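Local coordinates for FMN-binding domain-containing protein (Clostridium perfringens, PDB 3O6U) that is of unknown function but belongs to the FMN-binding domain family and may therefore bind flavin mononucleotide, at residues A76-E79 with K80-S83; E39-G42 with E43-A46; K13-D16 with H17-A21. All coordinates share one frame; numbering follows the deposited sequence.

Interaction 1: residues A76-E79 with K80-S83; sequences ALIE and KQSS
Ala76 and Lys80 make one of the closing backbone bonds of helix 66-80: Lys80 N donates to Ala76 O over 2.9 Å. The aliphatic root of Lys80 also bends past this carbonyl, its CB and CG each 3.3 Å from Ala76 O, before the rest of the chain leads away. Leu77 takes the next bond, Gln81 N to Leu77 O at 2.7 Å, while its side chain works separately. With CG anti to the backbone N (chi1 180°), Leu77 brings CD1 to 3.4 Å from Ser82 O, a contact of a methyl with a carbonyl. Ile78 supplies the distinctive feature. In a continuing helix its carbonyl would receive Ser82 N, but Gln81 has a positive phi and breaks the helical path. The side chain of Gln81 substitutes: bent at chi2, it doubles back so that NE2 reaches Ile78 O over 2.6 Å. NE2 lies in the carbonyl plane, on a lone pair, and the N-H points at the oxygen at 151°. Ile78 CG2 packs loosely beside the same amide, 4.1 Å from Gln81 NE2. Glu79 CB lies beside Lys80 N, 3.2 Å away. The other end of the Gln81 amide is used as well: OE1 accepts from Ile32 N, so this side chain bridges the last helical turn and the start of strand 32-41. Leu77 and Ile78 lie on Ile32 and Ala35 of that strand, and Leu77 also reaches Phe98 of helix 92-111, against which Ser83 packs further along.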
loop_
_atom_site.group_PDB
_atom_site.type_symbol
_atom_site.label_atom_id
_atom_site.label_comp_id
_atom_site.label_asym_id
_atom_site.label_seq_id
_atom_site.Cartn_x
_atom_site.Cartn_y
_atom_site.Cartn_z
ATOM N N ALA A 76 -9.031 5.616 -0.117
ATOM C CA ALA A 76 -9.818 5.039 -1.205
ATOM C C ALA A 76 -10.106 3.577 -0.925
ATOM O O ALA A 76 -11.154 3.066 -1.303
ATOM C CB ALA A 76 -9.089 5.177 -2.536
ATOM N N LEU A 77 -9.170 2.902 -0.272
ATOM C CA LEU A 77 -9.347 1.496 0.080
ATOM C C LEU A 77 -10.456 1.391 1.116
ATOM O O LEU A 77 -11.351 0.559 1.003
ATOM C CB LEU A 77 -8.046 0.931 0.657
ATOM C CG LEU A 77 -8.077 -0.546 1.079
ATOM C CD1 LEU A 77 -8.501 -1.435 -0.094
ATOM C CD2 LEU A 77 -6.717 -0.954 1.595
ATOM N N ILE A 78 -10.395 2.246 2.129
ATOM C CA ILE A 78 -11.405 2.237 3.174
ATOM C C ILE A 78 -12.781 2.628 2.632
ATOM O O ILE A 78 -13.787 2.054 3.034
ATOM C CB ILE A 78 -10.967 3.150 4.335
ATOM C CG1 ILE A 78 -9.680 2.561 4.933
ATOM C CG2 ILE A 78 -12.085 3.275 5.386
ATOM C CD1 ILE A 78 -9.012 3.420 5.969
ATOM N N GLU A 79 -12.812 3.569 1.689
ATOM C CA GLU A 79 -14.054 4.016 1.061
ATOM C C GLU A 79 -14.643 2.931 0.145
ATOM O O GLU A 79 -15.851 2.749 0.090
ATOM C CB GLU A 79 -13.804 5.287 0.232
ATOM C CG GLU A 79 -15.042 5.833 -0.499
ATOM C CD GLU A 79 -16.074 6.448 0.440
ATOM O OE1 GLU A 79 -15.928 7.635 0.815
ATOM O OE2 GLU A 79 -17.035 5.738 0.810
ATOM N N LYS A 80 -13.795 2.200 -0.566
ATOM C CA LYS A 80 -14.278 1.172 -1.488
ATOM C C LYS A 80 -14.478 -0.191 -0.867
ATOM O O LYS A 80 -15.233 -1.012 -1.382
ATOM C CB LYS A 80 -13.300 1.006 -2.656
ATOM C CG LYS A 80 -13.295 2.149 -3.651
ATOM C CD LYS A 80 -13.919 1.725 -4.967
ATOM C CE LYS A 80 -14.159 2.926 -5.866
ATOM N NZ LYS A 80 -14.688 2.532 -7.197
ATOM N N GLN A 81 -13.794 -0.430 0.244
ATOM C CA GLN A 81 -13.830 -1.729 0.906
ATOM C C GLN A 81 -13.422 -2.864 -0.051
ATOM O O GLN A 81 -13.740 -4.026 0.188
ATOM C CB GLN A 81 -15.202 -2.016 1.535
ATOM C CG GLN A 81 -15.558 -1.076 2.701
ATOM C CD GLN A 81 -14.654 -1.232 3.914
ATOM O OE1 GLN A 81 -14.463 -2.335 4.428
ATOM N NE2 GLN A 81 -14.107 -0.118 4.387
ATOM N N SER A 82 -12.742 -2.522 -1.145
ATOM C CA SER A 82 -12.219 -3.535 -2.067
ATOM C C SER A 82 -10.944 -3.002 -2.715
ATOM O O SER A 82 -10.680 -1.802 -2.687
ATOM C CB SER A 82 -13.211 -3.905 -3.167
ATOM O OG SER A 82 -13.307 -2.864 -4.112
ATOM N N SER A 83 -10.157 -3.904 -3.288
ATOM C CA SER A 83 -8.901 -3.548 -3.940
ATOM C C SER A 83 -9.144 -2.772 -5.224
ATOM O O SER A 83 -8.252 -2.087 -5.720
ATOM C CB SER A 83 -8.119 -4.817 -4.292
ATOM O OG SER A 83 -8.792 -5.582 -5.288
#

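Interaction 2: residues E39-G42 with E43-A46; sequences EFNG and ETNA
Asn41 turns CG anti to its main-chain nitrogen (chi1 -180°), and Thr44 sets OG1 between its N and carbonyl carbon (chi1 66°); together these rotations bring Thr44 OG1 up to Asn41 OD1. Thr44 N donates to Asn41 OD1 over 2.7 Å, in a bond that is nearly straight and in the carbonyl plane of the amide. Thr44 OG1 also reaches Asn41 OD1, 2.9 Å away, in a weak bond, and Glu43 N adds another weak one. The main-chain oxygen is used too, since Asn45 N donates to Asn41 O over 2.7 Å, and the combination fits an Asx motif. Thr44 OG1 in turn accepts from Ala46 N at 3.2 Å, an ST turn that brings Ala46 back beside the strand, where Asn41 N donates to Ala46 O over 2.9 Å. Phe40 CA also approaches that oxygen through a C-H...O contact. The Phe40 ring is met obliquely by the amide of Asn45, whose OD1 lies 3.4 Å from Phe40 CD1, the two planes 66° apart. The chain thus turns back at the end of strand 32-41. There Phe40 pairs with Lys20 of strand 19-27, just beyond the strand ends Gly42 bonds to Gly18, and Glu39 is held by Lys48, Tyr69 and Ser94, the last from helix 92-111.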
loop_
_atom_site.group_PDB
_atom_site.type_symbol
_atom_site.label_atom_id
_atom_site.label_comp_id
_atom_site.label_asym_id
_atom_site.label_seq_id
_atom_site.Cartn_x
_atom_site.Cartn_y
_atom_site.Cartn_z
ATOM N N GLU A 39 5.753 2.926 0.972
ATOM C CA GLU A 39 6.892 2.520 0.155
ATOM C C GLU A 39 8.073 2.930 1.078
ATOM O O GLU A 39 8.004 3.916 1.809
ATOM C CB GLU A 39 6.899 3.231 -1.181
ATOM C CG GLU A 39 5.693 2.766 -2.021
ATOM C CD GLU A 39 5.376 3.676 -3.196
ATOM O OE1 GLU A 39 6.095 4.680 -3.392
ATOM O OE2 GLU A 39 4.401 3.387 -3.929
ATOM N N PHE A 40 9.142 2.158 1.062
ATOM C CA PHE A 40 10.219 2.405 2.015
ATOM C C PHE A 40 11.484 1.666 1.635
ATOM O O PHE A 40 11.458 0.687 0.899
ATOM C CB PHE A 40 9.745 1.974 3.422
ATOM C CG PHE A 40 9.565 0.481 3.586
ATOM C CD1 PHE A 40 10.591 -0.306 4.118
ATOM C CD2 PHE A 40 8.377 -0.141 3.207
ATOM C CE1 PHE A 40 10.436 -1.694 4.272
ATOM C CE2 PHE A 40 8.218 -1.522 3.357
ATOM C CZ PHE A 40 9.252 -2.297 3.889
ATOM N N ASN A 41 12.596 2.135 2.164
ATOM C CA ASN A 41 13.867 1.543 1.812
ATOM C C ASN A 41 14.055 0.214 2.526
ATOM O O ASN A 41 14.040 0.150 3.758
ATOM C CB ASN A 41 14.981 2.553 2.126
ATOM C CG ASN A 41 16.356 2.037 1.795
ATOM O OD1 ASN A 41 16.964 1.307 2.579
ATOM N ND2 ASN A 41 16.858 2.404 0.622
ATOM N N GLY A 42 14.199 -0.844 1.730
ATOM C CA GLY A 42 14.382 -2.178 2.267
ATOM C C GLY A 42 15.388 -2.313 3.397
ATOM O O GLY A 42 15.100 -2.933 4.414
ATOM N N GLU A 43 16.541 -1.681 3.241
ATOM C CA GLU A 43 17.626 -1.774 4.197
ATOM C C GLU A 43 17.605 -0.798 5.353
ATOM O O GLU A 43 17.869 -1.184 6.483
ATOM C CB GLU A 43 18.945 -1.617 3.439
ATOM C CG GLU A 43 19.053 -2.523 2.220
ATOM C CD GLU A 43 18.908 -3.993 2.583
ATOM O OE1 GLU A 43 19.759 -4.509 3.355
ATOM O OE2 GLU A 43 17.940 -4.637 2.101
ATOM N N THR A 44 17.293 0.467 5.073
ATOM C CA THR A 44 17.307 1.516 6.100
ATOM C C THR A 44 15.958 1.731 6.731
ATOM O O THR A 44 15.848 2.277 7.829
ATOM C CB THR A 44 17.709 2.871 5.521
ATOM O OG1 THR A 44 16.685 3.295 4.614
ATOM C CG2 THR A 44 19.050 2.781 4.784
ATOM N N ASN A 45 14.926 1.333 6.009
ATOM C CA ASN A 45 13.564 1.478 6.474
ATOM C C ASN A 45 13.038 2.919 6.450
ATOM O O ASN A 45 11.974 3.225 7.004
ATOM C CB ASN A 45 13.409 0.840 7.852
ATOM C CG ASN A 45 12.004 0.348 8.088
ATOM O OD1 ASN A 45 11.537 -0.576 7.411
ATOM N ND2 ASN A 45 11.305 0.970 9.039
ATOM N N ALA A 46 13.797 3.800 5.817
ATOM C CA ALA A 46 13.333 5.164 5.625
ATOM C C ALA A 46 12.086 5.132 4.725
ATOM O O ALA A 46 12.064 4.513 3.654
ATOM C CB ALA A 46 14.404 6.012 4.943
#

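Interaction 3: residues K13-D16 with H17-A21; sequences KADD and HGYKA
Asp15 and Tyr19 lie side by side across a tight turn, their side chains pointing the same way. Starting at its root, Asp15 CB is 3.8 Å from Tyr19 O, the carbonyl that also receives Asp15 N at 2.8 Å in a nearly straight bond. Because CG sits between the backbone N and the carbonyl carbon (chi1 65°), the carboxylate folds back over the turn, and Asp15 CG comes to 3.4 Å from Tyr19 O. One branch, Asp15 OD1, is gripped by two backbone groups: His17 N at 2.8 Å and Tyr19 N at 3.2 Å, which arrive from opposite faces of the carboxylate plane. The first of these bonds makes an Asx turn. The other branch, Asp15 OD2, lies 3.7 Å from Tyr19 O and beside Tyr19 CB. The backbone here forms a type I turn from Asp15 to Gly18, in which Gly18 N donates to Asp15 O. With Gly18, whose positive phi suits glycine, as its last residue, the turn fits a type I plus G1 bulge hairpin leading into strand 19-27. The carboxylate and Tyr19 ring planes stand 78° apart, with Asp15 OD1 near the ring plane, at its edge; the ring itself meets Lys48 in a cation-pi contact and the ring of Tyr54, the planes at about 80°. Ala14 CB packs on Gly18 C at 3.7 Å, and the extended Lys20 chain passes Ala14, with CG 3.6 Å from Ala14 N.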
loop_
_atom_site.group_PDB
_atom_site.type_symbol
_atom_site.label_atom_id
_atom_site.label_comp_id
_atom_site.label_asym_id
_atom_site.label_seq_id
_atom_site.Cartn_x
_atom_site.Cartn_y
_atom_site.Cartn_z
ATOM N N LYS A 13 10.577 -8.436 -2.533
ATOM C CA LYS A 13 11.876 -7.814 -2.733
ATOM C C LYS A 13 11.771 -6.359 -3.157
ATOM O O LYS A 13 10.764 -5.928 -3.736
ATOM C CB LYS A 13 12.663 -8.590 -3.794
ATOM C CG LYS A 13 11.875 -8.898 -5.048
ATOM C CD LYS A 13 12.461 -10.113 -5.797
ATOM C CE LYS A 13 11.816 -11.456 -5.390
ATOM N NZ LYS A 13 12.299 -11.947 -4.069
ATOM N N ALA A 14 12.816 -5.606 -2.846
ATOM C CA ALA A 14 12.908 -4.214 -3.225
ATOM C C ALA A 14 12.813 -4.101 -4.748
ATOM O O ALA A 14 13.271 -4.986 -5.467
ATOM C CB ALA A 14 14.252 -3.657 -2.778
ATOM N N ASP A 15 12.201 -3.020 -5.224
ATOM C CA ASP A 15 12.131 -2.776 -6.658
ATOM C C ASP A 15 13.501 -2.269 -7.194
ATOM O O ASP A 15 14.522 -2.324 -6.497
ATOM C CB ASP A 15 10.993 -1.786 -7.008
ATOM C CG ASP A 15 11.204 -0.384 -6.441
ATOM O OD1 ASP A 15 12.351 0.000 -6.126
ATOM O OD2 ASP A 15 10.203 0.361 -6.331
ATOM N N ASP A 16 13.518 -1.777 -8.427
ATOM C CA ASP A 16 14.747 -1.330 -9.081
ATOM C C ASP A 16 15.427 -0.156 -8.378
ATOM O O ASP A 16 16.605 0.094 -8.584
ATOM C CB ASP A 16 14.423 -0.992 -10.547
ATOM C CG ASP A 16 15.663 -0.849 -11.423
ATOM O OD1 ASP A 16 16.535 -1.744 -11.404
ATOM O OD2 ASP A 16 15.757 0.158 -12.155
ATOM N N HIS A 17 14.690 0.579 -7.552
ATOM C CA HIS A 17 15.293 1.693 -6.832
ATOM C C HIS A 17 15.543 1.433 -5.357
ATOM O O HIS A 17 15.893 2.355 -4.626
ATOM C CB HIS A 17 14.461 2.950 -6.970
ATOM C CG HIS A 17 14.445 3.512 -8.354
ATOM N ND1 HIS A 17 13.713 4.630 -8.691
ATOM C CD2 HIS A 17 15.069 3.111 -9.487
ATOM C CE1 HIS A 17 13.888 4.892 -9.970
ATOM N NE2 HIS A 17 14.705 3.989 -10.479
ATOM N N GLY A 18 15.338 0.194 -4.914
ATOM C CA GLY A 18 15.606 -0.150 -3.527
ATOM C C GLY A 18 14.446 0.003 -2.570
ATOM O O GLY A 18 14.627 -0.107 -1.365
ATOM N N TYR A 19 13.258 0.272 -3.091
ATOM C CA TYR A 19 12.094 0.403 -2.228
ATOM C C TYR A 19 11.192 -0.803 -2.205
ATOM O O TYR A 19 10.942 -1.433 -3.234
ATOM C CB TYR A 19 11.216 1.570 -2.657
ATOM C CG TYR A 19 11.891 2.884 -2.527
ATOM C CD1 TYR A 19 11.972 3.525 -1.295
ATOM C CD2 TYR A 19 12.457 3.496 -3.643
ATOM C CE1 TYR A 19 12.604 4.754 -1.178
ATOM C CE2 TYR A 19 13.084 4.713 -3.549
ATOM C CZ TYR A 19 13.158 5.343 -2.317
ATOM O OH TYR A 19 13.786 6.571 -2.248
ATOM N N LYS A 20 10.733 -1.136 -1.009
ATOM C CA LYS A 20 9.737 -2.181 -0.858
ATOM C C LYS A 20 8.433 -1.468 -0.503
ATOM O O LYS A 20 8.420 -0.271 -0.201
ATOM C CB LYS A 20 10.072 -3.121 0.284
ATOM C CG LYS A 20 11.147 -4.111 -0.044
ATOM C CD LYS A 20 11.457 -4.946 1.173
ATOM C CE LYS A 20 12.475 -6.024 0.848
ATOM N NZ LYS A 20 12.755 -6.871 2.047
ATOM N N ALA A 21 7.329 -2.203 -0.560
ATOM C CA ALA A 21 6.056 -1.623 -0.144
ATOM C C ALA A 21 5.276 -2.558 0.798
ATOM O O ALA A 21 5.229 -3.788 0.637
ATOM C CB ALA A 21 5.221 -1.191 -1.338
#

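From the N terminus, interaction 3 comes first, closing the turn that leads out of the loop after strand 5-11 and into strand 19-27. Interaction 2 follows where strand 32-41 ends and the chain heads for helix 52-62, and interaction 1 marks the end of helix 66-80, ahead of helix 92-111. All three lie in series; none nests in or crosses another. Interactions 2 and 3 touch through neighbouring strands: Phe40 O and Lys20 N lie 2.7 Å apart in a probable hydrogen bond, and the Tyr19 ring packs against the Phe40-Asn41 backbone. Interaction 1 sits across the chain's centre, its own centre about 25 Å from that of interaction 2.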